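Local coordinates for protein peptidoglycan D,D-transpeptidase PbpA (Mycobacterium tuberculosis, PDB 3UN7) that probably cross-links cell-wall peptidoglycan as a penicillin-binding D,D-transpeptidase and is probably needed to regulate cell length, at residues Arg84-Arg89 and Ala348-Thr353. Residues are numbered along the deposited sequence; the frame is centred on the assembly and turned at random.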
# COMPACT_ATOMS: atom_id res chain seq x y z
N ARG A 84 -12.28 12.70 26.14
CA ARG A 84 -12.28 13.90 26.99
C ARG A 84 -12.89 15.10 26.27
O ARG A 84 -13.59 15.92 26.89
CB ARG A 84 -10.85 14.25 27.43
CG ARG A 84 -10.19 13.20 28.31
CD ARG A 84 -8.87 13.67 28.92
NE ARG A 84 -8.53 12.79 30.03
CZ ARG A 84 -8.57 13.12 31.32
NH1 ARG A 84 -8.87 14.35 31.69
NH2 ARG A 84 -8.27 12.21 32.23
N ARG A 85 -12.60 15.21 24.98
CA ARG A 85 -13.09 16.31 24.15
C ARG A 85 -14.62 16.31 24.03
O ARG A 85 -15.23 17.35 23.74
CB ARG A 85 -12.41 16.30 22.79
CG ARG A 85 -10.91 16.62 22.87
CD ARG A 85 -10.12 16.23 21.63
NE ARG A 85 -10.14 14.79 21.38
CZ ARG A 85 -9.46 14.19 20.41
NH1 ARG A 85 -8.69 14.88 19.58
NH2 ARG A 85 -9.55 12.88 20.27
N LEU A 86 -15.22 15.15 24.29
CA LEU A 86 -16.66 14.92 24.13
C LEU A 86 -17.41 14.94 25.43
O LEU A 86 -18.64 15.09 25.43
CB LEU A 86 -16.91 13.56 23.48
CG LEU A 86 -16.63 13.44 22.00
CD1 LEU A 86 -16.70 11.97 21.57
CD2 LEU A 86 -17.63 14.29 21.23
N PHE A 87 -16.70 14.77 26.53
CA PHE A 87 -17.37 14.53 27.81
C PHE A 87 -18.26 15.66 28.33
O PHE A 87 -19.08 15.45 29.22
CB PHE A 87 -16.39 14.03 28.87
CG PHE A 87 -16.94 12.90 29.68
CD1 PHE A 87 -17.34 13.10 31.00
CD2 PHE A 87 -17.11 11.64 29.11
CE1 PHE A 87 -17.88 12.06 31.74
CE2 PHE A 87 -17.65 10.59 29.83
CZ PHE A 87 -18.03 10.80 31.15
N GLY A 88 -18.13 16.86 27.75
CA GLY A 88 -19.07 17.94 28.00
C GLY A 88 -20.45 17.62 27.42
O GLY A 88 -21.48 17.94 28.02
N ARG A 89 -20.45 16.97 26.26
CA ARG A 89 -21.70 16.65 25.56
C ARG A 89 -22.47 15.48 26.19
O ARG A 89 -23.70 15.51 26.25
CB ARG A 89 -21.45 16.38 24.06
CG ARG A 89 -20.59 17.42 23.34
CD ARG A 89 -21.08 18.86 23.56
NE ARG A 89 -22.06 19.29 22.57
CZ ARG A 89 -23.28 19.75 22.86
NH1 ARG A 89 -23.69 19.86 24.12
NH2 ARG A 89 -24.09 20.12 21.87
N ALA A 348 -20.28 18.87 15.37
CA ALA A 348 -19.32 19.95 15.60
C ALA A 348 -17.90 19.40 15.54
O ALA A 348 -17.65 18.25 15.94
CB ALA A 348 -19.58 20.59 16.94
N ASN A 349 -16.98 20.21 15.03
CA ASN A 349 -15.59 19.80 14.86
C ASN A 349 -14.89 19.56 16.21
O ASN A 349 -15.04 20.35 17.16
CB ASN A 349 -14.87 20.88 14.05
CG ASN A 349 -13.43 20.55 13.81
OD1 ASN A 349 -13.10 19.56 13.15
ND2 ASN A 349 -12.55 21.41 14.30
N ILE A 350 -14.14 18.46 16.30
CA ILE A 350 -13.33 18.15 17.48
C ILE A 350 -11.86 18.28 17.11
O ILE A 350 -11.09 18.95 17.82
CB ILE A 350 -13.65 16.73 18.05
CG1 ILE A 350 -14.78 16.77 19.08
CG2 ILE A 350 -12.46 16.15 18.79
CD1 ILE A 350 -15.98 17.61 18.74
N SER A 351 -11.50 17.67 15.99
CA SER A 351 -10.14 17.71 15.47
C SER A 351 -10.17 17.62 13.94
O SER A 351 -11.01 16.92 13.37
CB SER A 351 -9.34 16.52 16.01
OG SER A 351 -7.97 16.73 15.78
N THR A 352 -9.24 18.32 13.29
CA THR A 352 -9.03 18.22 11.84
C THR A 352 -7.55 17.90 11.58
O THR A 352 -6.66 18.60 12.09
CB THR A 352 -9.36 19.55 11.11
OG1 THR A 352 -10.70 19.96 11.43
CG2 THR A 352 -9.21 19.40 9.60
N THR A 353 -7.27 16.86 10.82
CA THR A 353 -5.89 16.48 10.56
C THR A 353 -5.23 17.52 9.65
O THR A 353 -5.84 17.98 8.68
CB THR A 353 -5.81 15.08 9.95
OG1 THR A 353 -6.55 14.17 10.77
CG2 THR A 353 -4.37 14.61 9.85
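Arg85 and Ile350 bring the two backbones closest, with 6.9 Å between their CA atoms, where the turn leading into helix 87-96 passes the corner in strand 349-352. Ile350 CG2 carries most of the contact: it lies 3.7 Å from Arg85 CD and reaches over one face of the guanidinium, 3.6 Å above its plane and displaced toward the rim. With CG2 anti to the backbone N, the isoleucine turns this methyl to the arginine and CG1 to Leu86. The bend of the arginine chain at chi3 (-63°) lays NE against the same methyl, while NH1 runs on to Ser351 CB at 4.0 Å. Asp83 pairs with Arg85 NE in a salt bridge, which probably steadies the guanidinium over its apolar partner. Ile350 CG1 meets Leu86 CD2 at 4.3 Å, a looser apolar touch. The backbones of Ile350 and Ser351 both bond to that of Leu342, forming a classic beta bulge on the outermost strand of the six-stranded mixed sheet. Leu342, from strand 339-343, also touches Arg85, and Ile78 of helix 76-79 packs on both Arg85 and Leu86, so the contact joins the sheet's edge to the helical part of the N-terminal region.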